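Local coordinates for tailspike protein (Acinetobacter phage vB_ApiP_P1, PDB 6E1R) that probably recognises and cleaves capsular polysaccharide of its Acinetobacter host, working as a homotrimeric hydrolase on the phage tail, at residues A[252-257]-A[277-282]; A[193-198]-A[213-218]; A[387-392]-A[412-417]; A[380-385]-A[402-407]. All blocks are in the same frame, centred on the assembly; numbering follows the deposited sequence.

Interaction 1: residues A[252-257]-A[277-282]; sequences TFYNCI and HFFACD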
loop_
_atom_site.group_PDB
_atom_site.type_symbol
_atom_site.label_atom_id
_atom_site.label_comp_id
_atom_site.label_asym_id
_atom_site.label_seq_id
_atom_site.Cartn_x
_atom_site.Cartn_y
_atom_site.Cartn_z
ATOM N N THR A 252 -3.268 -12.651 -2.505
ATOM C CA THR A 252 -2.997 -11.289 -2.944
ATOM C C THR A 252 -3.013 -11.208 -4.463
ATOM O O THR A 252 -2.544 -12.121 -5.152
ATOM C CB THR A 252 -1.645 -10.792 -2.414
ATOM O OG1 THR A 252 -1.357 -11.420 -1.159
ATOM C CG2 THR A 252 -1.653 -9.283 -2.245
ATOM N N PHE A 253 -3.551 -10.105 -4.979
ATOM C CA PHE A 253 -3.724 -9.896 -6.410
ATOM C C PHE A 253 -3.029 -8.603 -6.810
ATOM O O PHE A 253 -3.325 -7.538 -6.255
ATOM C CB PHE A 253 -5.209 -9.847 -6.776
ATOM C CG PHE A 253 -5.965 -11.088 -6.398
ATOM C CD1 PHE A 253 -6.387 -11.294 -5.092
ATOM C CD2 PHE A 253 -6.253 -12.051 -7.348
ATOM C CE1 PHE A 253 -7.081 -12.437 -4.744
ATOM C CE2 PHE A 253 -6.947 -13.194 -7.007
ATOM C CZ PHE A 253 -7.361 -13.387 -5.702
ATOM N N TYR A 254 -2.115 -8.696 -7.773
ATOM C CA TYR A 254 -1.373 -7.546 -8.277
ATOM C C TYR A 254 -1.724 -7.332 -9.742
ATOM O O TYR A 254 -1.470 -8.207 -10.576
ATOM C CB TYR A 254 0.136 -7.751 -8.121
ATOM C CG TYR A 254 0.606 -7.944 -6.695
ATOM C CD1 TYR A 254 1.177 -6.896 -5.984
ATOM C CD2 TYR A 254 0.491 -9.176 -6.066
ATOM C CE1 TYR A 254 1.615 -7.070 -4.685
ATOM C CE2 TYR A 254 0.925 -9.359 -4.768
ATOM C CZ TYR A 254 1.486 -8.303 -4.082
ATOM O OH TYR A 254 1.919 -8.483 -2.789
ATOM N N ASN A 255 -2.314 -6.174 -10.047
ATOM C CA ASN A 255 -2.589 -5.750 -11.422
ATOM C C ASN A 255 -3.471 -6.744 -12.174
ATOM O O ASN A 255 -3.402 -6.845 -13.402
ATOM C CB ASN A 255 -1.289 -5.507 -12.197
ATOM C CG ASN A 255 -0.333 -4.596 -11.455
ATOM O OD1 ASN A 255 -0.446 -3.371 -11.522
ATOM N ND2 ASN A 255 0.618 -5.190 -10.744
ATOM N N CYS A 256 -4.302 -7.489 -11.455
ATOM C CA CYS A 256 -5.202 -8.427 -12.106
ATOM C C CYS A 256 -6.437 -7.703 -12.631
ATOM O O CYS A 256 -6.785 -6.606 -12.188
ATOM C CB CYS A 256 -5.605 -9.543 -11.144
ATOM S SG CYS A 256 -4.224 -10.579 -10.624
ATOM N N ILE A 257 -7.107 -8.339 -13.589
ATOM C CA ILE A 257 -8.254 -7.751 -14.269
ATOM C C ILE A 257 -9.432 -8.709 -14.158
ATOM O O ILE A 257 -9.292 -9.906 -14.428
ATOM C CB ILE A 257 -7.948 -7.439 -15.746
ATOM C CG1 ILE A 257 -6.762 -6.480 -15.854
ATOM C CG2 ILE A 257 -9.170 -6.848 -16.427
ATOM C CD1 ILE A 257 -6.184 -6.378 -17.248
ATOM N N HIS A 277 -6.267 -9.235 -0.510
ATOM C CA HIS A 277 -5.966 -7.851 -0.846
ATOM C C HIS A 277 -5.733 -7.713 -2.344
ATOM O O HIS A 277 -5.348 -8.670 -3.020
ATOM C CB HIS A 277 -4.749 -7.341 -0.066
ATOM C CG HIS A 277 -4.911 -7.422 1.419
ATOM N ND1 HIS A 277 -5.928 -6.778 2.093
ATOM C CD2 HIS A 277 -4.192 -8.076 2.362
ATOM C CE1 HIS A 277 -5.827 -7.030 3.384
ATOM N NE2 HIS A 277 -4.781 -7.815 3.575
ATOM N N PHE A 278 -5.971 -6.504 -2.853
ATOM C CA PHE A 278 -5.953 -6.224 -4.287
ATOM C C PHE A 278 -5.133 -4.965 -4.538
ATOM O O PHE A 278 -5.570 -3.858 -4.207
ATOM C CB PHE A 278 -7.374 -6.064 -4.828
ATOM C CG PHE A 278 -8.249 -7.263 -4.593
ATOM C CD1 PHE A 278 -8.934 -7.419 -3.399
ATOM C CD2 PHE A 278 -8.390 -8.233 -5.571
ATOM C CE1 PHE A 278 -9.736 -8.523 -3.183
ATOM C CE2 PHE A 278 -9.193 -9.338 -5.362
ATOM C CZ PHE A 278 -9.866 -9.484 -4.166
ATOM N N PHE A 279 -3.950 -5.132 -5.127
ATOM C CA PHE A 279 -3.058 -4.020 -5.442
ATOM C C PHE A 279 -3.218 -3.657 -6.914
ATOM O O PHE A 279 -2.855 -4.443 -7.796
ATOM C CB PHE A 279 -1.607 -4.378 -5.129
ATOM C CG PHE A 279 -1.309 -4.489 -3.661
ATOM C CD1 PHE A 279 -1.533 -5.675 -2.983
ATOM C CD2 PHE A 279 -0.803 -3.407 -2.961
ATOM C CE1 PHE A 279 -1.256 -5.780 -1.631
ATOM C CE2 PHE A 279 -0.525 -3.505 -1.610
ATOM C CZ PHE A 279 -0.752 -4.694 -0.946
ATOM N N ALA A 280 -3.763 -2.466 -7.175
ATOM C CA ALA A 280 -3.866 -1.911 -8.527
ATOM C C ALA A 280 -4.637 -2.837 -9.466
ATOM O O ALA A 280 -4.325 -2.946 -10.653
ATOM C CB ALA A 280 -2.482 -1.590 -9.097
ATOM N N CYS A 281 -5.660 -3.500 -8.936
ATOM C CA CYS A 281 -6.464 -4.401 -9.745
ATOM C C CYS A 281 -7.552 -3.631 -10.490
ATOM O O CYS A 281 -7.845 -2.469 -10.201
ATOM C CB CYS A 281 -7.075 -5.500 -8.878
ATOM S SG CYS A 281 -5.860 -6.635 -8.173
ATOM N N ASP A 282 -8.157 -4.301 -11.467
ATOM C CA ASP A 282 -9.145 -3.691 -12.353
ATOM C C ASP A 282 -10.405 -4.545 -12.339
ATOM O O ASP A 282 -10.412 -5.655 -12.880
ATOM C CB ASP A 282 -8.583 -3.557 -13.769
ATOM C CG ASP A 282 -9.518 -2.820 -14.705
ATOM O OD1 ASP A 282 -10.493 -2.206 -14.226
ATOM O OD2 ASP A 282 -9.271 -2.864 -15.928
#
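Phe253 and Phe278 lie side by side on neighbouring parallel strands, and their rings mark the tight half of the contact. The planes lie 11° apart with centroids separated by 4.8 Å, so the rings are nearly parallel but slid past each other with little overlap. CE2 of Phe278 reaches over one face of Phe253, 3.4 Å from its CD1. With CG of Phe253 anti to its carbonyl carbon (chi1 -58°) and Phe278 alike, both side chains lean the same way. On the other side of the backbone, Tyr254 and Phe279 repeat the offset, Tyr254 CE1 lying 3.8 Å from Phe279 CD1. Cys281 SG comes to 3.6 Å from Phe253 CB. Backbone bonds bind the runs, among them Phe279 N to Phe253 O at 2.7 Å and Asn255 N to Phe279 O at 2.9 Å. Past the corner at 279-280 the packing is looser: Ile257 CG2 and Asp282 OD2 are 4.0 Å apart, although Asp282 N still donates to Cys256 O. Ala280 is partly exposed, and beside its CB Asn255 OD1 accepts from Thr252 OG1 of the second subunit. Strand 251-254 sits between strands 215-218 and 273-278; Phe253 also stacks on Phe217, and Phe278 continues the row to Phe303.

Interaction 2: residues A[193-198]-A[213-218]; sequences STFDHC and ILCDFQ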
loop_
_atom_site.group_PDB
_atom_site.type_symbol
_atom_site.label_atom_id
_atom_site.label_comp_id
_atom_site.label_asym_id
_atom_site.label_seq_id
_atom_site.Cartn_x
_atom_site.Cartn_y
_atom_site.Cartn_z
ATOM N N SER A 193 1.067 -21.292 -4.038
ATOM C CA SER A 193 1.131 -21.287 -5.491
ATOM C C SER A 193 1.340 -19.867 -6.001
ATOM O O SER A 193 1.169 -18.883 -5.277
ATOM C CB SER A 193 -0.142 -21.883 -6.102
ATOM O OG SER A 193 -0.031 -21.981 -7.512
ATOM N N THR A 194 1.717 -19.774 -7.274
ATOM C CA THR A 194 1.895 -18.496 -7.948
ATOM C C THR A 194 1.275 -18.588 -9.332
ATOM O O THR A 194 1.534 -19.547 -10.066
ATOM C CB THR A 194 3.377 -18.116 -8.060
ATOM O OG1 THR A 194 3.952 -18.016 -6.751
ATOM C CG2 THR A 194 3.534 -16.784 -8.782
ATOM N N PHE A 195 0.449 -17.607 -9.677
ATOM C CA PHE A 195 -0.173 -17.516 -10.995
ATOM C C PHE A 195 0.405 -16.289 -11.690
ATOM O O PHE A 195 0.015 -15.155 -11.397
ATOM C CB PHE A 195 -1.692 -17.447 -10.875
ATOM C CG PHE A 195 -2.305 -18.680 -10.277
ATOM C CD1 PHE A 195 -2.429 -18.812 -8.902
ATOM C CD2 PHE A 195 -2.741 -19.716 -11.086
ATOM C CE1 PHE A 195 -2.989 -19.948 -8.347
ATOM C CE2 PHE A 195 -3.299 -20.857 -10.537
ATOM C CZ PHE A 195 -3.424 -20.973 -9.166
ATOM N N ASP A 196 1.343 -16.519 -12.607
ATOM C CA ASP A 196 2.063 -15.452 -13.295
ATOM C C ASP A 196 1.476 -15.277 -14.691
ATOM O O ASP A 196 1.663 -16.134 -15.561
ATOM C CB ASP A 196 3.556 -15.770 -13.361
ATOM C CG ASP A 196 4.366 -14.653 -13.993
ATOM O OD1 ASP A 196 3.811 -13.560 -14.227
ATOM O OD2 ASP A 196 5.567 -14.871 -14.258
ATOM N N HIS A 197 0.765 -14.166 -14.897
ATOM C CA HIS A 197 0.213 -13.802 -16.205
ATOM C C HIS A 197 -0.670 -14.907 -16.778
ATOM O O HIS A 197 -0.701 -15.137 -17.989
ATOM C CB HIS A 197 1.321 -13.432 -17.194
ATOM C CG HIS A 197 2.019 -12.147 -16.873
ATOM N ND1 HIS A 197 2.867 -12.006 -15.796
ATOM C CD2 HIS A 197 1.996 -10.943 -17.493
ATOM C CE1 HIS A 197 3.334 -10.771 -15.765
ATOM N NE2 HIS A 197 2.822 -10.105 -16.784
ATOM N N CYS A 198 -1.403 -15.594 -15.908
ATOM C CA CYS A 198 -2.330 -16.619 -16.362
ATOM C C CYS A 198 -3.657 -15.990 -16.759
ATOM O O CYS A 198 -4.159 -15.085 -16.088
ATOM C CB CYS A 198 -2.544 -17.678 -15.280
ATOM S SG CYS A 198 -1.081 -18.686 -14.926
ATOM N N ILE A 213 -4.984 -20.769 -0.813
ATOM C CA ILE A 213 -4.310 -20.234 0.367
ATOM C C ILE A 213 -2.851 -19.980 0.013
ATOM O O ILE A 213 -2.212 -20.784 -0.669
ATOM C CB ILE A 213 -4.455 -21.173 1.589
ATOM C CG1 ILE A 213 -3.841 -20.525 2.835
ATOM C CG2 ILE A 213 -3.818 -22.520 1.323
ATOM C CD1 ILE A 213 -4.084 -21.297 4.114
ATOM N N LEU A 214 -2.341 -18.832 0.469
ATOM C CA LEU A 214 -0.957 -18.420 0.224
ATOM C C LEU A 214 -0.635 -18.395 -1.270
ATOM O O LEU A 214 0.421 -18.858 -1.705
ATOM C CB LEU A 214 0.023 -19.318 0.982
ATOM C CG LEU A 214 0.163 -19.021 2.479
ATOM C CD1 LEU A 214 0.929 -20.131 3.179
ATOM C CD2 LEU A 214 0.842 -17.680 2.703
ATOM N N CYS A 215 -1.552 -17.842 -2.062
ATOM C CA CYS A 215 -1.397 -17.739 -3.507
ATOM C C CYS A 215 -1.332 -16.275 -3.914
ATOM O O CYS A 215 -2.150 -15.466 -3.464
ATOM C CB CYS A 215 -2.549 -18.431 -4.239
ATOM S SG CYS A 215 -2.634 -20.211 -3.983
ATOM N N ASP A 216 -0.362 -15.938 -4.757
ATOM C CA ASP A 216 -0.255 -14.609 -5.338
ATOM C C ASP A 216 -0.559 -14.669 -6.829
ATOM O O ASP A 216 -0.234 -15.647 -7.507
ATOM C CB ASP A 216 1.137 -14.009 -5.108
ATOM C CG ASP A 216 2.225 -14.766 -5.839
ATOM O OD1 ASP A 216 2.226 -16.013 -5.778
ATOM O OD2 ASP A 216 3.079 -14.114 -6.477
ATOM N N PHE A 217 -1.189 -13.612 -7.332
ATOM C CA PHE A 217 -1.601 -13.521 -8.727
ATOM C C PHE A 217 -0.926 -12.311 -9.353
ATOM O O PHE A 217 -1.149 -11.177 -8.912
ATOM C CB PHE A 217 -3.123 -13.410 -8.847
ATOM C CG PHE A 217 -3.867 -14.627 -8.370
ATOM C CD1 PHE A 217 -3.999 -14.892 -7.016
ATOM C CD2 PHE A 217 -4.448 -15.497 -9.277
ATOM C CE1 PHE A 217 -4.688 -16.008 -6.578
ATOM C CE2 PHE A 217 -5.139 -16.613 -8.844
ATOM C CZ PHE A 217 -5.258 -16.869 -7.493
ATOM N N GLN A 218 -0.107 -12.545 -10.375
ATOM C CA GLN A 218 0.684 -11.492 -11.008
ATOM C C GLN A 218 0.111 -11.211 -12.393
ATOM O O GLN A 218 0.376 -11.945 -13.348
ATOM C CB GLN A 218 2.155 -11.886 -11.076
ATOM C CG GLN A 218 2.793 -12.103 -9.715
ATOM C CD GLN A 218 2.863 -10.829 -8.893
ATOM O OE1 GLN A 218 2.790 -9.723 -9.431
ATOM N NE2 GLN A 218 3.002 -10.979 -7.582
#
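Phe195 lies alongside Phe217, and the contact can be traced outward along its side chain. Its CB is 3.7 Å from Phe217 CD2. The next atom, CG, sits near Phe217 CE2, and CD1 comes to 3.5 Å from that same CE2, above one face of the Phe217 ring but offset toward its rim. CE1, farther out, is nearest Phe217 CZ at 3.9 Å and has Cys215 SG at its edge. The planes differ by only 8°, with centroids 4.8 Å apart: near-parallel rings, slid so that they barely overlap. Behind them the backbones are joined by Phe195 N to Asp216 O and by Gln218 N to Phe195 O, the latter almost straight at 177°. On the reverse face the chemistry is polar. Asp216 CG stands between its backbone N and carbonyl carbon (chi1 66°), which carries OD1 over to Thr194; Thr194 OG1 donates to its syn lone pair at 2.8 Å. That hydroxyl is also hydrogen-bonded to His197 NE2 of the third subunit, so the polar face meets the trimer interface. In-register parallel strands with like rings aligned from turn to turn, Phe166 meeting Phe195 and Phe253 stacking on Phe217, are typical of the right-handed parallel beta-helix of phage tailspikes.

Interaction 3: residues A[387-392]-A[412-417]; sequences NSIANH and GFNADS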
loop_
_atom_site.group_PDB
_atom_site.type_symbol
_atom_site.label_atom_id
_atom_site.label_comp_id
_atom_site.label_asym_id
_atom_site.label_seq_id
_atom_site.Cartn_x
_atom_site.Cartn_y
_atom_site.Cartn_z
ATOM N N ASN A 387 -13.107 6.481 8.035
ATOM C CA ASN A 387 -12.471 7.696 7.545
ATOM C C ASN A 387 -12.865 7.910 6.091
ATOM O O ASN A 387 -13.055 6.949 5.340
ATOM C CB ASN A 387 -10.945 7.631 7.682
ATOM C CG ASN A 387 -10.311 9.003 7.771
ATOM O OD1 ASN A 387 -9.603 9.429 6.861
ATOM N ND2 ASN A 387 -10.572 9.709 8.866
ATOM N N SER A 388 -12.988 9.182 5.708
ATOM C CA SER A 388 -13.355 9.551 4.340
ATOM C C SER A 388 -12.665 10.877 4.033
ATOM O O SER A 388 -13.168 11.939 4.408
ATOM C CB SER A 388 -14.866 9.655 4.184
ATOM O OG SER A 388 -15.210 10.346 2.995
ATOM N N ILE A 389 -11.520 10.807 3.354
ATOM C CA ILE A 389 -10.673 11.972 3.126
ATOM C C ILE A 389 -10.316 12.071 1.649
ATOM O O ILE A 389 -10.046 11.059 0.993
ATOM C CB ILE A 389 -9.395 11.920 3.988
ATOM C CG1 ILE A 389 -8.731 10.545 3.885
ATOM C CG2 ILE A 389 -9.713 12.275 5.434
ATOM C CD1 ILE A 389 -7.421 10.442 4.639
ATOM N N ALA A 390 -10.326 13.303 1.131
ATOM C CA ALA A 390 -9.853 13.621 -0.217
ATOM C C ALA A 390 -10.598 12.843 -1.298
ATOM O O ALA A 390 -10.055 12.578 -2.371
ATOM C CB ALA A 390 -8.343 13.392 -0.339
ATOM N N ASN A 391 -11.850 12.485 -1.033
ATOM C CA ASN A 391 -12.672 11.789 -2.012
ATOM C C ASN A 391 -13.402 12.788 -2.898
ATOM O O ASN A 391 -13.856 13.836 -2.431
ATOM C CB ASN A 391 -13.687 10.883 -1.315
ATOM C CG ASN A 391 -13.031 9.782 -0.512
ATOM O OD1 ASN A 391 -12.161 9.069 -1.010
ATOM N ND2 ASN A 391 -13.443 9.641 0.744
ATOM N N HIS A 392 -13.514 12.457 -4.182
ATOM C CA HIS A 392 -14.317 13.228 -5.122
ATOM C C HIS A 392 -15.353 12.307 -5.745
ATOM O O HIS A 392 -14.998 11.352 -6.444
ATOM C CB HIS A 392 -13.459 13.873 -6.211
ATOM C CG HIS A 392 -14.263 14.580 -7.258
ATOM N ND1 HIS A 392 -15.079 15.652 -6.971
ATOM C CD2 HIS A 392 -14.389 14.357 -8.588
ATOM C CE1 HIS A 392 -15.668 16.065 -8.081
ATOM N NE2 HIS A 392 -15.265 15.297 -9.076
ATOM N N GLY A 412 -20.041 17.466 5.101
ATOM C CA GLY A 412 -20.115 16.115 5.609
ATOM C C GLY A 412 -19.040 15.829 6.641
ATOM O O GLY A 412 -18.193 16.660 6.968
ATOM N N PHE A 413 -19.086 14.608 7.167
ATOM C CA PHE A 413 -18.165 14.164 8.202
ATOM C C PHE A 413 -17.072 13.291 7.601
ATOM O O PHE A 413 -17.341 12.442 6.746
ATOM C CB PHE A 413 -18.908 13.391 9.294
ATOM C CG PHE A 413 -20.045 14.155 9.908
ATOM C CD1 PHE A 413 -19.816 15.069 10.924
ATOM C CD2 PHE A 413 -21.344 13.964 9.465
ATOM C CE1 PHE A 413 -20.860 15.776 11.486
ATOM C CE2 PHE A 413 -22.393 14.668 10.025
ATOM C CZ PHE A 413 -22.150 15.575 11.036
ATOM N N ASN A 414 -15.833 13.508 8.051
ATOM C CA ASN A 414 -14.742 12.637 7.630
ATOM C C ASN A 414 -14.845 11.268 8.286
ATOM O O ASN A 414 -14.457 10.261 7.682
ATOM C CB ASN A 414 -13.392 13.276 7.956
ATOM C CG ASN A 414 -13.158 14.564 7.197
ATOM O OD1 ASN A 414 -13.370 15.655 7.724
ATOM N ND2 ASN A 414 -12.723 14.444 5.949
ATOM N N ALA A 415 -15.364 11.212 9.508
ATOM C CA ALA A 415 -15.490 9.965 10.248
ATOM C C ALA A 415 -16.597 10.133 11.276
ATOM O O ALA A 415 -17.095 11.237 11.508
ATOM C CB ALA A 415 -14.170 9.576 10.919
ATOM N N ASP A 416 -16.977 9.015 11.895
ATOM C CA ASP A 416 -18.016 9.071 12.918
ATOM C C ASP A 416 -17.476 9.661 14.214
ATOM O O ASP A 416 -18.087 10.563 14.798
ATOM C CB ASP A 416 -18.592 7.676 13.159
ATOM C CG ASP A 416 -19.653 7.666 14.242
ATOM O OD1 ASP A 416 -20.676 8.364 14.077
ATOM O OD2 ASP A 416 -19.463 6.962 15.255
ATOM N N SER A 417 -16.325 9.175 14.676
ATOM C CA SER A 417 -15.789 9.613 15.954
ATOM C C SER A 417 -14.278 9.437 15.976
ATOM O O SER A 417 -13.724 8.558 15.307
ATOM C CB SER A 417 -16.422 8.852 17.127
ATOM O OG SER A 417 -16.083 7.477 17.097
#
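Asn414 reaches Ser388 because its CG lies anti to the carbonyl carbon (chi1 -64°) while chi2 of 98° turns the amide so that ND2 points at the other chain segment. ND2 donates to Ser388 O at 3.0 Å; the bond is moderately bent, 151° at the hydrogen, and the acceptor lies somewhat out of the amide plane. Ile389 CG2 packs against the same nitrogen at 3.7 Å, the two side chains crossing at about a right angle. Backbone also closes in here, with Asn414 O 2.7 Å from Ser388 N and 3.2 Å from Asn387 CA, the latter a CA-H...O contact. Strand 385-389 pairs in parallel with strand 357-361 in the beta-helix, and residues 412-417 run to the subunit interface, where Ala415 and Ser417 pair in parallel with a strand of the second subunit. The other end of the Asn414 amide is engaged too: OD1 accepts from Arg405 NH1 and from Asn419 N of the second subunit. Nearby, Ser388 OG accepts from Asn391 ND2 at 2.9 Å and lies in the plane of that amide; it is itself hydrogen-bonded to Arg405 O. Asn387 ND2 approaches Ala415 CB only to 4.1 Å.

Interaction 4: residues A[380-385]-A[402-407]; sequences NDVALI and GDIRTL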
loop_
_atom_site.group_PDB
_atom_site.type_symbol
_atom_site.label_atom_id
_atom_site.label_comp_id
_atom_site.label_asym_id
_atom_site.label_seq_id
_atom_site.Cartn_x
_atom_site.Cartn_y
_atom_site.Cartn_z
ATOM N N ASN A 380 -25.504 5.108 3.615
ATOM C CA ASN A 380 -24.510 6.113 3.991
ATOM C C ASN A 380 -24.460 6.301 5.505
ATOM O O ASN A 380 -24.352 7.421 6.008
ATOM C CB ASN A 380 -24.777 7.440 3.280
ATOM C CG ASN A 380 -24.808 7.296 1.771
ATOM O OD1 ASN A 380 -23.995 6.577 1.189
ATOM N ND2 ASN A 380 -25.753 7.973 1.130
ATOM N N ASP A 381 -24.540 5.192 6.238
ATOM C CA ASP A 381 -24.442 5.218 7.692
ATOM C C ASP A 381 -23.039 5.661 8.088
ATOM O O ASP A 381 -22.067 4.922 7.894
ATOM C CB ASP A 381 -24.775 3.843 8.265
ATOM C CG ASP A 381 -24.765 3.819 9.785
ATOM O OD1 ASP A 381 -24.647 4.895 10.405
ATOM O OD2 ASP A 381 -24.885 2.716 10.359
ATOM N N VAL A 382 -22.931 6.870 8.643
ATOM C CA VAL A 382 -21.631 7.416 9.014
ATOM C C VAL A 382 -20.989 6.617 10.140
ATOM O O VAL A 382 -19.764 6.658 10.305
ATOM C CB VAL A 382 -21.781 8.902 9.394
ATOM C CG1 VAL A 382 -20.419 9.565 9.558
ATOM C CG2 VAL A 382 -22.610 9.630 8.346
ATOM N N ALA A 383 -21.782 5.864 10.908
ATOM C CA ALA A 383 -21.212 5.008 11.941
ATOM C C ALA A 383 -20.342 3.904 11.356
ATOM O O ALA A 383 -19.534 3.315 12.083
ATOM C CB ALA A 383 -22.326 4.396 12.793
ATOM N N LEU A 384 -20.489 3.611 10.066
ATOM C CA LEU A 384 -19.668 2.621 9.384
ATOM C C LEU A 384 -18.477 3.241 8.668
ATOM O O LEU A 384 -17.675 2.508 8.081
ATOM C CB LEU A 384 -20.514 1.834 8.380
ATOM C CG LEU A 384 -21.748 1.123 8.931
ATOM C CD1 LEU A 384 -22.502 0.427 7.809
ATOM C CD2 LEU A 384 -21.360 0.138 10.018
ATOM N N ILE A 385 -18.343 4.562 8.698
ATOM C CA ILE A 385 -17.280 5.265 7.992
ATOM C C ILE A 385 -16.157 5.495 8.996
ATOM O O ILE A 385 -16.256 6.359 9.873
ATOM C CB ILE A 385 -17.773 6.578 7.382
ATOM C CG1 ILE A 385 -18.909 6.313 6.392
ATOM C CG2 ILE A 385 -16.628 7.310 6.698
ATOM C CD1 ILE A 385 -18.554 5.326 5.304
ATOM N N GLY A 402 -25.115 11.173 1.479
ATOM C CA GLY A 402 -25.599 11.439 2.825
ATOM C C GLY A 402 -24.742 12.475 3.523
ATOM O O GLY A 402 -24.420 13.531 2.965
ATOM N N ASP A 403 -24.358 12.171 4.761
ATOM C CA ASP A 403 -23.527 13.057 5.562
ATOM C C ASP A 403 -22.042 12.741 5.445
ATOM O O ASP A 403 -21.251 13.240 6.250
ATOM C CB ASP A 403 -23.950 12.994 7.032
ATOM C CG ASP A 403 -25.339 13.555 7.263
ATOM O OD1 ASP A 403 -25.767 14.430 6.480
ATOM O OD2 ASP A 403 -25.999 13.122 8.231
ATOM N N ILE A 404 -21.651 11.920 4.474
ATOM C CA ILE A 404 -20.246 11.585 4.276
ATOM C C ILE A 404 -19.556 12.731 3.550
ATOM O O ILE A 404 -20.086 13.282 2.577
ATOM C CB ILE A 404 -20.115 10.262 3.502
ATOM C CG1 ILE A 404 -20.841 9.140 4.248
ATOM C CG2 ILE A 404 -18.650 9.905 3.286
ATOM C CD1 ILE A 404 -20.859 7.819 3.511
ATOM N N ARG A 405 -18.365 13.093 4.020
ATOM C CA ARG A 405 -17.661 14.251 3.486
ATOM C C ARG A 405 -16.958 13.914 2.178
ATOM O O ARG A 405 -16.361 12.844 2.031
ATOM C CB ARG A 405 -16.644 14.769 4.502
ATOM C CG ARG A 405 -16.266 16.230 4.312
ATOM C CD ARG A 405 -15.304 16.691 5.395
ATOM N NE ARG A 405 -15.092 18.136 5.371
ATOM C CZ ARG A 405 -14.146 18.763 6.062
ATOM N NH1 ARG A 405 -13.316 18.071 6.833
ATOM N NH2 ARG A 405 -14.026 20.080 5.982
ATOM N N THR A 406 -17.031 14.844 1.229
ATOM C CA THR A 406 -16.303 14.779 -0.031
ATOM C C THR A 406 -15.666 16.137 -0.291
ATOM O O THR A 406 -15.906 17.108 0.432
ATOM C CB THR A 406 -17.206 14.384 -1.210
ATOM O OG1 THR A 406 -18.139 15.438 -1.478
ATOM C CG2 THR A 406 -17.964 13.097 -0.912
ATOM N N LEU A 407 -14.837 16.199 -1.335
ATOM C CA LEU A 407 -14.174 17.455 -1.672
ATOM C C LEU A 407 -15.183 18.525 -2.079
ATOM O O LEU A 407 -15.001 19.708 -1.770
ATOM C CB LEU A 407 -13.154 17.227 -2.786
ATOM C CG LEU A 407 -11.889 16.459 -2.397
ATOM C CD1 LEU A 407 -10.963 16.303 -3.593
ATOM C CD2 LEU A 407 -11.173 17.152 -1.248
HETATM O O HOH W 1 -25.624 9.948 6.074
#
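Asn380 and Asp403 are joined through a water, and no direct hydrogen bond connects their two loops. The water donates to Asn380 O at 2.8 Å and accepts from Asp403 N at 2.9 Å, so it bridges the two backbones, whose nearest alpha carbons, of Asn380 and Gly402, are 5.6 Å apart. The amide of Asn380 does not make up for this. Its ND2 lies 3.3 Å from Gly402 N, but both are donors, and the group is held by other partners: OD1 by Val371 N and ND2 by Ser400 OG. The remainder of the contact is apolar and centres on Ile404. With CG1 anti to the carbonyl carbon (chi1 -57°) and the chain extended beyond it, CD1 projects between Asn380 and Ile385, meeting Asn380 CB at 3.9 Å and Ile385 CG1 at 3.8 Å. The Ile404 side chain crosses both at about a right angle. Val382 adds a lighter touch on the side of Gly402 and Asp403, which is exposed: its CG2 is 3.9 Å from Asp403 CB, and Gln421 of the second subunit packs on both Val382 and Asp403. The 380-385 chain owes its shape to local bonds. Asp381 OD1 accepts from Ala383 N at 3.1 Å, approached from well above the carboxylate plane, while Leu384 N and Ile385 N each bond the carbonyl three residues back. Together these form an Asx turn opening a short 3-10 segment, which leads into strand 385-389 near the C-terminal end of the parallel beta-helix.

Interactions 1 and 2 are steps of one row of parallel strands, joined by the pairing of 215-218 with 251-254, where Tyr254 N bonds Phe217 O at 2.9 Å. Both rely on in-register backbone bonds and near-parallel phenylalanine rings on one face, with the other face at the trimer interface. Interactions 3 and 4 lie toward the C-terminal end, their centres about 6 Å apart but about 25 Å or more from those of the other two. Their segments alternate along the chain and interlock, Phe413 N meeting Asp403 O at 2.7 Å. There regular pairing gives way: 387-392 with 412-417 has its one assigned cross-segment hydrogen bond from the buried Asn414 amide, while 380-385 with 402-407 combines isoleucine packing with a water bridge and an exposed side.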